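Local atomic coordinates of copper-transporting ATPase (Sulfolobus solfataricus, PDB entry 2YJ3), a protein that probably uses ATP hydrolysis to drive heavy-metal cations such as copper across the cell membrane, as a type IB P-type ATPase. Residues K35-Y41 against D135-P139; P44-I50 against A129-D135; L56-V62 against V83-V88; V219-N225 against D235-N241. The protein carries 1 engineered substitution. All coordinates share one frame; numbering follows the deposited sequence.

Contact 1: residues K35-Y41 against D135-P139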
loop_
_atom_site.group_PDB
_atom_site.type_symbol
_atom_site.label_atom_id
_atom_site.label_comp_id
_atom_site.label_asym_id
_atom_site.label_seq_id
_atom_site.Cartn_x
_atom_site.Cartn_y
_atom_site.Cartn_z
ATOM N N LYS A 35 3.051 -1.132 -5.448
ATOM C CA LYS A 35 2.126 -0.061 -5.771
ATOM C C LYS A 35 1.632 0.588 -4.483
ATOM O O LYS A 35 1.797 1.785 -4.281
ATOM C CB LYS A 35 0.951 -0.575 -6.608
ATOM C CG LYS A 35 -0.206 0.415 -6.719
ATOM C CD LYS A 35 -1.307 -0.095 -7.633
ATOM C CE LYS A 35 -2.498 -0.598 -6.839
ATOM N NZ LYS A 35 -3.363 0.495 -6.307
ATOM N N THR A 36 1.060 -0.215 -3.598
ATOM C CA THR A 36 0.329 0.321 -2.466
ATOM C C THR A 36 1.248 0.728 -1.326
ATOM O O THR A 36 1.968 -0.107 -0.777
ATOM C CB THR A 36 -0.675 -0.703 -1.927
ATOM O OG1 THR A 36 -1.585 -1.059 -2.971
ATOM C CG2 THR A 36 -1.438 -0.121 -0.729
ATOM N N GLY A 37 1.213 2.009 -0.968
ATOM C CA GLY A 37 1.955 2.490 0.177
ATOM C C GLY A 37 3.254 3.171 -0.191
ATOM O O GLY A 37 3.733 4.045 0.547
ATOM N N THR A 38 3.843 2.778 -1.317
ATOM C CA THR A 38 5.101 3.388 -1.733
ATOM C C THR A 38 4.900 4.447 -2.807
ATOM O O THR A 38 5.262 5.604 -2.613
ATOM C CB THR A 38 6.137 2.347 -2.189
ATOM O OG1 THR A 38 5.804 1.872 -3.492
ATOM C CG2 THR A 38 6.179 1.192 -1.201
ATOM N N LEU A 39 4.310 4.050 -3.931
ATOM C CA LEU A 39 4.019 4.979 -5.017
ATOM C C LEU A 39 2.722 5.718 -4.738
ATOM O O LEU A 39 2.398 6.707 -5.389
ATOM C CB LEU A 39 3.908 4.229 -6.345
ATOM C CG LEU A 39 5.215 3.671 -6.901
ATOM C CD1 LEU A 39 4.977 2.904 -8.196
ATOM C CD2 LEU A 39 6.212 4.806 -7.114
ATOM N N THR A 40 1.975 5.227 -3.761
ATOM C CA THR A 40 0.725 5.848 -3.387
ATOM C C THR A 40 0.735 6.004 -1.888
ATOM O O THR A 40 1.535 5.378 -1.201
ATOM C CB THR A 40 -0.469 4.949 -3.749
ATOM O OG1 THR A 40 -0.397 3.745 -2.987
ATOM C CG2 THR A 40 -0.462 4.607 -5.229
ATOM N N TYR A 41 -0.159 6.832 -1.372
ATOM C CA TYR A 41 -0.257 6.998 0.064
ATOM C C TYR A 41 -0.723 5.693 0.695
ATOM O O TYR A 41 -1.287 4.828 0.017
ATOM C CB TYR A 41 -1.195 8.153 0.394
ATOM C CG TYR A 41 -0.612 9.494 -0.011
ATOM C CD1 TYR A 41 0.248 10.177 0.836
ATOM C CD2 TYR A 41 -0.899 10.060 -1.248
ATOM C CE1 TYR A 41 0.797 11.398 0.472
ATOM C CE2 TYR A 41 -0.361 11.279 -1.623
ATOM C CZ TYR A 41 0.489 11.944 -0.754
ATOM O OH TYR A 41 1.038 13.155 -1.106
ATOM N N ASP A 135 -6.272 3.853 -4.499
ATOM C CA ASP A 135 -5.050 4.426 -3.956
ATOM C C ASP A 135 -4.843 5.817 -4.546
ATOM O O ASP A 135 -5.276 6.098 -5.665
ATOM C CB ASP A 135 -3.847 3.523 -4.261
ATOM C CG ASP A 135 -3.780 2.287 -3.338
ATOM O OD1 ASP A 135 -4.266 2.368 -2.187
ATOM O OD2 ASP A 135 -3.237 1.237 -3.761
ATOM N N VAL A 136 -4.197 6.686 -3.778
ATOM C CA VAL A 136 -3.867 8.032 -4.228
ATOM C C VAL A 136 -2.367 8.108 -4.501
ATOM O O VAL A 136 -1.558 7.852 -3.618
ATOM C CB VAL A 136 -4.234 9.082 -3.161
ATOM C CG1 VAL A 136 -3.712 10.467 -3.559
ATOM C CG2 VAL A 136 -5.736 9.107 -2.941
ATOM N N PRO A 137 -1.990 8.446 -5.739
ATOM C CA PRO A 137 -0.559 8.517 -6.061
ATOM C C PRO A 137 0.178 9.599 -5.267
ATOM O O PRO A 137 -0.410 10.625 -4.922
ATOM C CB PRO A 137 -0.542 8.839 -7.562
ATOM C CG PRO A 137 -1.936 9.315 -7.889
ATOM C CD PRO A 137 -2.855 8.653 -6.914
ATOM N N ARG A 138 1.446 9.350 -4.958
ATOM C CA ARG A 138 2.304 10.376 -4.375
ATOM C C ARG A 138 2.848 11.278 -5.479
ATOM O O ARG A 138 3.307 10.798 -6.516
ATOM C CB ARG A 138 3.480 9.754 -3.626
ATOM C CG ARG A 138 3.109 8.957 -2.407
ATOM C CD ARG A 138 4.364 8.510 -1.672
ATOM N NE ARG A 138 4.054 7.509 -0.656
ATOM C CZ ARG A 138 3.683 7.794 0.582
ATOM N NH1 ARG A 138 3.589 9.066 0.966
ATOM N NH2 ARG A 138 3.413 6.811 1.435
ATOM N N PRO A 139 2.811 12.593 -5.253
ATOM C CA PRO A 139 3.405 13.533 -6.212
ATOM C C PRO A 139 4.930 13.411 -6.248
ATOM O O PRO A 139 5.519 12.856 -5.316
ATOM C CB PRO A 139 2.991 14.898 -5.661
ATOM C CG PRO A 139 2.805 14.670 -4.189
ATOM C CD PRO A 139 2.258 13.269 -4.067
HETATM O O HOH W 1 -3.418 5.956 -1.417
#
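T40 and P137 form a single backbone bridge, flanked by bonds from Y41 N to V136 O (2.8 Å) and from R138 N to L39 O (2.8 Å). The contact lies at the hinge, where the chain leaves the phosphorylation domain for the nucleotide-binding domain and comes back. K35 to T38 are the KTGT part of the P-type ATPase signature. D135 OD2 takes two bonds that arrive from opposite faces of the carboxylate. K35 NZ forms a salt bridge to D135 OD2 on its anti side (2.7 Å), and T36 OG1 donates to D135 OD2 on its syn side (2.9 Å). K35 and T36 bind ATP in another structure of this protein, so D135 probably acts from the second shell of that site. K35 NZ has a second salt bridge, to D161. R138 grips the signature turn from the returning segment. R138 NH2 donates to G37 O (2.9 Å, 177°), with G37 O close to the guanidinium plane. R138 NE makes a weak bond to T38 O. The side chain is extended from CG to NE (chi2 -174°, chi3 -168°), which lets the guanidinium reach the carbonyls of G37 and T38. The same side chain packs on Y41 in a CH-pi contact. R138 CG lies 4.2 Å from the Y41 ring centroid, over the ring face.

Contact 2: residues P44-I50 against A129-D135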
loop_
_atom_site.group_PDB
_atom_site.type_symbol
_atom_site.label_atom_id
_atom_site.label_comp_id
_atom_site.label_asym_id
_atom_site.label_seq_id
_atom_site.Cartn_x
_atom_site.Cartn_y
_atom_site.Cartn_z
ATOM N N PRO A 44 -6.116 4.719 1.257
ATOM C CA PRO A 44 -6.874 4.890 0.016
ATOM C C PRO A 44 -8.023 5.866 0.221
ATOM O O PRO A 44 -8.240 6.321 1.343
ATOM C CB PRO A 44 -7.428 3.492 -0.238
ATOM C CG PRO A 44 -7.612 2.920 1.131
ATOM C CD PRO A 44 -6.486 3.482 1.968
ATOM N N ILE A 45 -8.734 6.200 -0.851
ATOM C CA ILE A 45 -9.940 7.007 -0.728
ATOM C C ILE A 45 -11.137 6.329 -1.390
ATOM O O ILE A 45 -10.996 5.506 -2.289
ATOM C CB ILE A 45 -9.795 8.429 -1.330
ATOM C CG1 ILE A 45 -9.418 8.366 -2.812
ATOM C CG2 ILE A 45 -8.763 9.251 -0.547
ATOM C CD1 ILE A 45 -9.203 9.749 -3.453
ATOM N N VAL A 46 -12.314 6.700 -0.918
ATOM C CA VAL A 46 -13.557 6.331 -1.543
ATOM C C VAL A 46 -13.698 7.168 -2.808
ATOM O O VAL A 46 -13.749 8.397 -2.738
ATOM C CB VAL A 46 -14.702 6.639 -0.585
ATOM C CG1 VAL A 46 -16.031 6.606 -1.316
ATOM C CG2 VAL A 46 -14.660 5.669 0.623
ATOM N N THR A 47 -13.716 6.515 -3.965
ATOM C CA THR A 47 -13.936 7.215 -5.233
ATOM C C THR A 47 -15.411 7.213 -5.638
ATOM O O THR A 47 -15.831 8.001 -6.491
ATOM C CB THR A 47 -13.083 6.632 -6.374
ATOM O OG1 THR A 47 -13.184 5.205 -6.366
ATOM C CG2 THR A 47 -11.621 7.029 -6.198
ATOM N N GLN A 48 -16.200 6.336 -5.024
ATOM C CA GLN A 48 -17.655 6.386 -5.210
ATOM C C GLN A 48 -18.426 5.498 -4.232
ATOM O O GLN A 48 -17.978 4.425 -3.862
ATOM C CB GLN A 48 -18.045 6.046 -6.651
ATOM C CG GLN A 48 -18.521 4.623 -6.854
ATOM C CD GLN A 48 -19.263 4.450 -8.173
ATOM O OE1 GLN A 48 -20.104 5.278 -8.544
ATOM N NE2 GLN A 48 -18.960 3.367 -8.884
ATOM N N PHE A 49 -19.577 5.983 -3.801
ATOM C CA PHE A 49 -20.454 5.226 -2.951
ATOM C C PHE A 49 -21.810 5.131 -3.635
ATOM O O PHE A 49 -22.387 6.149 -4.011
ATOM C CB PHE A 49 -20.622 5.917 -1.604
ATOM C CG PHE A 49 -21.677 5.292 -0.744
ATOM C CD1 PHE A 49 -21.457 4.054 -0.167
ATOM C CD2 PHE A 49 -22.896 5.933 -0.537
ATOM C CE1 PHE A 49 -22.441 3.447 0.619
ATOM C CE2 PHE A 49 -23.886 5.345 0.229
ATOM C CZ PHE A 49 -23.655 4.096 0.815
ATOM N N ILE A 50 -22.314 3.911 -3.771
ATOM C CA ILE A 50 -23.657 3.680 -4.274
ATOM C C ILE A 50 -24.545 3.091 -3.182
ATOM O O ILE A 50 -24.245 2.049 -2.623
ATOM C CB ILE A 50 -23.633 2.768 -5.519
ATOM C CG1 ILE A 50 -22.887 3.470 -6.654
ATOM C CG2 ILE A 50 -25.050 2.482 -5.988
ATOM C CD1 ILE A 50 -22.689 2.639 -7.885
ATOM N N ALA A 129 -25.511 -1.824 -0.692
ATOM C CA ALA A 129 -24.682 -0.672 -1.035
ATOM C C ALA A 129 -23.295 -1.142 -1.418
ATOM O O ALA A 129 -22.943 -2.312 -1.197
ATOM C CB ALA A 129 -24.599 0.299 0.156
ATOM N N SER A 130 -22.488 -0.234 -1.962
ATOM C CA SER A 130 -21.113 -0.576 -2.320
ATOM C C SER A 130 -20.206 0.651 -2.441
ATOM O O SER A 130 -20.687 1.778 -2.610
ATOM C CB SER A 130 -21.085 -1.370 -3.628
ATOM O OG SER A 130 -21.435 -0.520 -4.704
ATOM N N PHE A 131 -18.895 0.421 -2.360
ATOM C CA PHE A 131 -17.891 1.483 -2.517
ATOM C C PHE A 131 -16.906 1.073 -3.573
ATOM O O PHE A 131 -16.534 -0.107 -3.650
ATOM C CB PHE A 131 -17.041 1.662 -1.245
ATOM C CG PHE A 131 -17.814 2.075 -0.035
ATOM C CD1 PHE A 131 -18.442 1.124 0.762
ATOM C CD2 PHE A 131 -17.898 3.412 0.324
ATOM C CE1 PHE A 131 -19.151 1.511 1.880
ATOM C CE2 PHE A 131 -18.595 3.805 1.455
ATOM C CZ PHE A 131 -19.226 2.866 2.224
ATOM N N ASN A 132 -16.482 2.046 -4.377
ATOM C CA ASN A 132 -15.239 1.932 -5.120
ATOM C C ASN A 132 -14.202 2.680 -4.285
ATOM O O ASN A 132 -14.460 3.797 -3.876
ATOM C CB ASN A 132 -15.370 2.601 -6.491
ATOM C CG ASN A 132 -15.600 1.608 -7.618
ATOM O OD1 ASN A 132 -16.624 0.920 -7.671
ATOM N ND2 ASN A 132 -14.647 1.541 -8.540
ATOM N N ILE A 133 -13.057 2.067 -4.000
ATOM C CA ILE A 133 -11.973 2.765 -3.316
ATOM C C ILE A 133 -10.703 2.664 -4.152
ATOM O O ILE A 133 -10.455 1.648 -4.792
ATOM C CB ILE A 133 -11.688 2.210 -1.898
ATOM C CG1 ILE A 133 -10.824 0.955 -1.966
ATOM C CG2 ILE A 133 -12.971 1.959 -1.131
ATOM C CD1 ILE A 133 -9.327 1.238 -1.989
ATOM N N SER A 134 -9.892 3.715 -4.144
ATOM C CA SER A 134 -8.651 3.685 -4.902
ATOM C C SER A 134 -7.476 4.276 -4.127
ATOM O O SER A 134 -7.660 5.074 -3.200
ATOM C CB SER A 134 -8.826 4.409 -6.238
ATOM O OG SER A 134 -8.936 5.801 -6.034
ATOM N N ASP A 135 -6.272 3.853 -4.499
ATOM C CA ASP A 135 -5.050 4.426 -3.956
ATOM C C ASP A 135 -4.843 5.817 -4.546
ATOM O O ASP A 135 -5.276 6.098 -5.665
ATOM C CB ASP A 135 -3.847 3.523 -4.261
ATOM C CG ASP A 135 -3.780 2.287 -3.338
ATOM O OD1 ASP A 135 -4.266 2.368 -2.187
ATOM O OD2 ASP A 135 -3.237 1.237 -3.761
#
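A classic beta bulge interrupts the antiparallel pairing of strands 45-50 and 129-134 in the nucleotide-binding domain. Across the strands, T47 and Q48 both face N132. N132 O accepts T47 N at 2.8 Å and Q48 N at 3.3 Å, and both donors come from the same face of its carbonyl plane. T47 OG1 adds a weak bond to that oxygen. Beyond the bulge the pairing resumes with N132 N to Q48 O and with both bonds of the I50-S130 pair. Before it, I45 and S134 form a hydrogen-bonded pair. V46, F49, F131 and I133 put their side chains on one face. F49 has CG anti to its backbone N (chi1 172°), and its CD1 comes over a face of the F131 ring, offset toward the rim. F49 CD1 to F131 CE2 is 3.3 Å. The ring planes stand 44° apart, so the pair is oblique. V46 CG2 touches F131 CD2 at 4.0 Å. At the domain linker, P44 CB presses on I133 CD1 at 3.4 Å, tighter than usual carbon contact. Strand 45-50 is the outermost strand of the sheet on this side, and strand 119-123 lies beyond 126-134. Helix 53-63 covers F49 and F131 through L56. Helix 69-81 packs on V46 and F49 through Y77, and on I133 through I70.

Contact 3: residues L56-V62 against V83-V88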
loop_
_atom_site.group_PDB
_atom_site.type_symbol
_atom_site.label_atom_id
_atom_site.label_comp_id
_atom_site.label_asym_id
_atom_site.label_seq_id
_atom_site.Cartn_x
_atom_site.Cartn_y
_atom_site.Cartn_z
ATOM N N LEU A 56 -24.776 3.964 4.385
ATOM C CA LEU A 56 -23.481 4.612 4.562
ATOM C C LEU A 56 -23.130 4.673 6.047
ATOM O O LEU A 56 -22.023 4.315 6.451
ATOM C CB LEU A 56 -23.524 6.027 3.944
ATOM C CG LEU A 56 -22.279 6.917 4.082
ATOM C CD1 LEU A 56 -21.022 6.160 3.664
ATOM C CD2 LEU A 56 -22.444 8.256 3.293
ATOM N N ALA A 57 -24.084 5.108 6.864
ATOM C CA ALA A 57 -23.844 5.261 8.297
ATOM C C ALA A 57 -23.603 3.908 8.954
ATOM O O ALA A 57 -22.836 3.811 9.905
ATOM C CB ALA A 57 -25.016 5.949 8.958
ATOM N N TYR A 58 -24.286 2.874 8.465
ATOM C CA TYR A 58 -24.125 1.537 9.008
ATOM C C TYR A 58 -22.727 1.018 8.708
ATOM O O TYR A 58 -22.030 0.550 9.589
ATOM C CB TYR A 58 -25.181 0.586 8.431
ATOM C CG TYR A 58 -26.555 0.703 9.065
ATOM C CD1 TYR A 58 -26.736 1.407 10.249
ATOM C CD2 TYR A 58 -27.672 0.104 8.478
ATOM C CE1 TYR A 58 -27.980 1.524 10.829
ATOM C CE2 TYR A 58 -28.929 0.211 9.058
ATOM C CZ TYR A 58 -29.071 0.913 10.243
ATOM O OH TYR A 58 -30.307 1.025 10.853
ATOM N N ALA A 59 -22.316 1.106 7.455
ATOM C CA ALA A 59 -20.993 0.634 7.064
ATOM C C ALA A 59 -19.879 1.352 7.849
ATOM O O ALA A 59 -18.960 0.725 8.338
ATOM C CB ALA A 59 -20.795 0.844 5.580
ATOM N N ALA A 60 -19.960 2.674 7.937
ATOM C CA ALA A 60 -18.941 3.468 8.619
ATOM C C ALA A 60 -18.896 3.135 10.099
ATOM O O ALA A 60 -17.819 3.091 10.718
ATOM C CB ALA A 60 -19.226 4.980 8.419
ATOM N N SER A 61 -20.077 2.917 10.674
ATOM C CA SER A 61 -20.186 2.586 12.085
ATOM C C SER A 61 -19.470 1.269 12.381
ATOM O O SER A 61 -18.804 1.143 13.399
ATOM C CB SER A 61 -21.654 2.524 12.529
ATOM O OG SER A 61 -22.292 3.783 12.406
ATOM N N VAL A 62 -19.595 0.282 11.498
ATOM C CA VAL A 62 -18.855 -0.958 11.715
ATOM C C VAL A 62 -17.364 -0.765 11.402
ATOM O O VAL A 62 -16.496 -1.242 12.131
ATOM C CB VAL A 62 -19.432 -2.132 10.894
ATOM C CG1 VAL A 62 -18.579 -3.369 11.085
ATOM C CG2 VAL A 62 -20.868 -2.405 11.313
ATOM N N VAL A 83 -22.568 12.076 8.266
ATOM C CA VAL A 83 -23.261 11.076 9.061
ATOM C C VAL A 83 -22.480 10.804 10.342
ATOM O O VAL A 83 -21.259 10.962 10.372
ATOM C CB VAL A 83 -23.508 9.781 8.259
ATOM C CG1 VAL A 83 -24.316 10.096 7.008
ATOM C CG2 VAL A 83 -22.194 9.131 7.877
ATOM N N LYS A 84 -23.183 10.422 11.405
ATOM C CA LYS A 84 -22.521 10.152 12.678
ATOM C C LYS A 84 -22.369 8.660 12.932
ATOM O O LYS A 84 -23.150 7.853 12.446
ATOM C CB LYS A 84 -23.242 10.824 13.852
ATOM C CG LYS A 84 -24.679 10.393 14.042
ATOM C CD LYS A 84 -25.269 10.945 15.344
ATOM C CE LYS A 84 -26.704 10.448 15.542
ATOM N NZ LYS A 84 -27.410 11.100 16.683
ATOM N N ILE A 85 -21.337 8.314 13.687
ATOM C CA ILE A 85 -21.056 6.934 14.044
ATOM C C ILE A 85 -22.087 6.391 15.030
ATOM O O ILE A 85 -22.401 7.030 16.036
ATOM C CB ILE A 85 -19.654 6.799 14.655
ATOM C CG1 ILE A 85 -18.593 7.190 13.633
ATOM C CG2 ILE A 85 -19.410 5.369 15.107
ATOM C CD1 ILE A 85 -18.584 6.305 12.406
ATOM N N LEU A 86 -22.592 5.198 14.739
ATOM C CA LEU A 86 -23.628 4.558 15.552
ATOM C C LEU A 86 -23.043 3.478 16.472
ATOM O O LEU A 86 -21.964 2.940 16.211
ATOM C CB LEU A 86 -24.699 3.959 14.636
ATOM C CG LEU A 86 -25.832 4.857 14.122
ATOM C CD1 LEU A 86 -25.594 6.328 14.444
ATOM C CD2 LEU A 86 -26.080 4.652 12.619
ATOM N N GLU A 87 -23.745 3.154 17.551
ATOM C CA GLU A 87 -23.270 2.083 18.432
ATOM C C GLU A 87 -23.360 0.699 17.782
ATOM O O GLU A 87 -24.430 0.263 17.370
ATOM C CB GLU A 87 -24.014 2.092 19.773
ATOM N N VAL A 88 -22.223 0.012 17.711
ATOM C CA VAL A 88 -22.147 -1.358 17.201
ATOM C C VAL A 88 -21.930 -2.371 18.328
ATOM O O VAL A 88 -21.200 -2.097 19.277
ATOM C CB VAL A 88 -20.968 -1.526 16.224
ATOM C CG1 VAL A 88 -20.870 -3.002 15.713
ATOM C CG2 VAL A 88 -21.077 -0.532 15.073
#
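L86 N donates to S61 OG at 2.7 Å, the single hydrogen bond between residues 56-62 of helix 53-63 and the loop 83-88 of the nucleotide-binding domain. The bond is fairly straight, at 159°. S61 OG in turn donates to A57 O at 2.6 Å, one turn back in the helix. With its OG anti to the carbonyl carbon (chi1 -64°), S61 folds the hydroxyl back along the helix. This gives a serine that bonds to its own helix and accepts the loop amide with the same oxygen. A57 O also takes the regular helix bond from S61 N. The two donors reach it from opposite faces of its carbonyl plane. Around this polar centre the packing is apolar. A57 CB sits between V83 and L86, with L86 CD2 4.0 Å away. L86 CD2 also meets the edge of the Y58 ring. I85 CD1 lies over the helix backbone, 3.7 Å from A60 O. In the next shell, Y58 OH is hydrogen-bonded to K106 NZ. Helix 69-81, just before the loop, reaches L56, A60 and V83 through A78. Strand 98-103 backs the other end, where I103 touches S61 and V88. There V88 CG2 rests 3.3 Å from S61 O.

Contact 4: residues V219-N225 against D235-N241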
loop_
_atom_site.group_PDB
_atom_site.type_symbol
_atom_site.label_atom_id
_atom_site.label_comp_id
_atom_site.label_asym_id
_atom_site.label_seq_id
_atom_site.Cartn_x
_atom_site.Cartn_y
_atom_site.Cartn_z
ATOM N N VAL A 219 18.733 -5.243 -1.516
ATOM C CA VAL A 219 18.561 -4.231 -0.477
ATOM C C VAL A 219 17.099 -3.851 -0.378
ATOM O O VAL A 219 16.446 -3.556 -1.376
ATOM C CB VAL A 219 19.509 -3.004 -0.634
ATOM C CG1 VAL A 219 20.088 -2.949 -2.032
ATOM C CG2 VAL A 219 18.802 -1.687 -0.242
ATOM N N SER A 220 16.583 -3.915 0.838
ATOM C CA SER A 220 15.176 -3.733 1.080
ATOM C C SER A 220 14.907 -2.429 1.807
ATOM O O SER A 220 15.619 -2.060 2.737
ATOM C CB SER A 220 14.641 -4.889 1.923
ATOM O OG SER A 220 15.362 -4.986 3.141
ATOM N N VAL A 221 13.839 -1.763 1.393
ATOM C CA VAL A 221 13.393 -0.551 2.036
ATOM C C VAL A 221 11.945 -0.725 2.487
ATOM O O VAL A 221 11.074 -1.059 1.688
ATOM C CB VAL A 221 13.476 0.629 1.061
ATOM C CG1 VAL A 221 13.018 1.923 1.732
ATOM C CG2 VAL A 221 14.872 0.760 0.518
ATOM N N ALA A 222 11.705 -0.506 3.777
ATOM C CA ALA A 222 10.366 -0.469 4.346
ATOM C C ALA A 222 9.896 0.973 4.542
ATOM O O ALA A 222 10.670 1.825 4.977
ATOM C CB ALA A 222 10.365 -1.182 5.689
ATOM N N MET A 223 8.621 1.240 4.254
ATOM C CA MET A 223 8.022 2.528 4.592
ATOM C C MET A 223 7.808 2.687 6.109
ATOM O O MET A 223 7.710 1.706 6.849
ATOM C CB MET A 223 6.693 2.713 3.856
ATOM C CG MET A 223 6.789 2.556 2.345
ATOM S SD MET A 223 7.753 3.860 1.547
ATOM C CE MET A 223 6.731 5.285 1.916
ATOM N N GLY A 224 7.733 3.931 6.569
ATOM C CA GLY A 224 7.392 4.197 7.954
ATOM C C GLY A 224 5.923 3.912 8.209
ATOM O O GLY A 224 5.502 3.813 9.362
ATOM N N ASN A 225 5.151 3.764 7.128
ATOM C CA ASN A 225 3.706 3.526 7.210
ATOM C C ASN A 225 3.311 2.053 7.368
ATOM O O ASN A 225 3.935 1.155 6.798
ATOM C CB ASN A 225 2.960 4.191 6.029
ATOM C CG ASN A 225 2.818 3.279 4.791
ATOM O OD1 ASN A 225 2.468 2.100 4.893
ATOM N ND2 ASN A 225 3.045 3.854 3.612
ATOM N N ASP A 235 16.432 -3.504 5.417
ATOM C CA ASP A 235 17.730 -2.844 5.400
ATOM C C ASP A 235 17.618 -1.354 5.687
ATOM O O ASP A 235 18.465 -0.774 6.373
ATOM C CB ASP A 235 18.400 -3.056 4.049
ATOM C CG ASP A 235 18.867 -4.485 3.854
ATOM O OD1 ASP A 235 18.810 -5.272 4.824
ATOM O OD2 ASP A 235 19.299 -4.821 2.735
ATOM N N ILE A 236 16.575 -0.732 5.148
ATOM C CA ILE A 236 16.368 0.696 5.343
ATOM C C ILE A 236 14.929 0.994 5.661
ATOM O O ILE A 236 14.033 0.615 4.912
ATOM C CB ILE A 236 16.715 1.499 4.094
ATOM C CG1 ILE A 236 18.175 1.293 3.717
ATOM C CG2 ILE A 236 16.399 2.980 4.321
ATOM C CD1 ILE A 236 18.482 1.752 2.318
ATOM N N ILE A 237 14.700 1.692 6.761
ATOM C CA ILE A 237 13.357 2.143 7.060
ATOM C C ILE A 237 13.196 3.630 6.697
ATOM O O ILE A 237 13.971 4.489 7.154
ATOM C CB ILE A 237 12.998 1.867 8.534
ATOM C CG1 ILE A 237 13.253 0.390 8.854
ATOM C CG2 ILE A 237 11.565 2.267 8.823
ATOM C CD1 ILE A 237 12.698 -0.066 10.182
ATOM N N LEU A 238 12.211 3.922 5.848
ATOM C CA LEU A 238 11.932 5.300 5.445
ATOM C C LEU A 238 10.992 5.920 6.446
ATOM O O LEU A 238 9.782 6.008 6.187
ATOM C CB LEU A 238 11.277 5.363 4.063
ATOM C CG LEU A 238 12.074 5.877 2.868
ATOM C CD1 LEU A 238 11.128 6.482 1.847
ATOM C CD2 LEU A 238 13.085 6.907 3.288
ATOM N N VAL A 239 11.541 6.356 7.584
ATOM C CA VAL A 239 10.730 6.932 8.651
ATOM C C VAL A 239 9.895 8.051 8.089
ATOM O O VAL A 239 8.743 8.257 8.479
ATOM C CB VAL A 239 11.589 7.599 9.738
ATOM C CG1 VAL A 239 10.735 7.903 10.957
ATOM C CG2 VAL A 239 12.754 6.733 10.097
ATOM N N SER A 240 10.506 8.786 7.172
ATOM C CA SER A 240 9.914 9.995 6.632
ATOM C C SER A 240 8.813 9.671 5.631
ATOM O O SER A 240 7.979 10.523 5.314
ATOM C CB SER A 240 11.003 10.817 5.949
ATOM O OG SER A 240 11.719 10.013 5.027
ATOM N N ASN A 241 8.815 8.436 5.135
ATOM C CA ASN A 241 7.961 8.069 4.015
ATOM C C ASN A 241 8.311 8.903 2.801
ATOM O O ASN A 241 7.538 8.994 1.847
ATOM C CB ASN A 241 6.491 8.244 4.366
ATOM C CG ASN A 241 5.995 7.181 5.307
ATOM O OD1 ASN A 241 6.068 5.990 5.000
ATOM N ND2 ASN A 241 5.492 7.598 6.468
#
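L238 N donates to A222 O at 2.7 Å in an almost straight bond (175°), the shortest across this pair of parallel strands. Strands 219-223 and 236-238 belong to the Rossmann-like sheet of the phosphorylation domain, the HAD-type part of the protein. I236 N to S220 O and A222 N to I236 O continue the pairing. At the start, S220 OG accepts D235 N (2.9 Å, 173°). D235 OD2 accepts a weak hydrogen bond from S220 N. V221 and M223 share a face with I236 and L238. V221 CG2 lies 4.1 Å from I236 CB, and M223 SD is 4.3 Å from L238 CD1. At the far end the chain leaves the strand in a type I turn, with N241 N bonded to L238 O. This brings the N241 amide beside the end of the other strand. N241 OD1 takes weak bonds from G224 N at 3.1 Å and from N225 N, and it lies 3.2 Å from M223 CE. V21 of helix 20-27 packs on V219 and I236. The chemistry is thus uneven along the pair. Short backbone bonds hold the middle. Across the pair, G224 N and N225 N make weak bonds at their end, which fits the poor order of N225 next to the unmodelled residues 226-232.

How the contacts relate
From the N terminus, the chain enters contact 1 at 35-41, crosses to the nucleotide-binding domain and returns at 135-139. Contact 1 closes that whole excursion. Contact 2 lies within contact 1 along the chain, pairs the first and last strands of the excursion, and shares D135 with it. Contact 3 lies within contact 2 along the chain and closes a short loop around helix 69-81. F49 and F131 of contact 2 touch L56 of contact 3. Contact 4 follows in series, in the phosphorylation domain. It meets contact 1 where M223 and N225 lie near G37 and R138. Contacts 3 and 4 are far apart, with nearest atoms about 21 Å from each other. No two contacts cross along the chain.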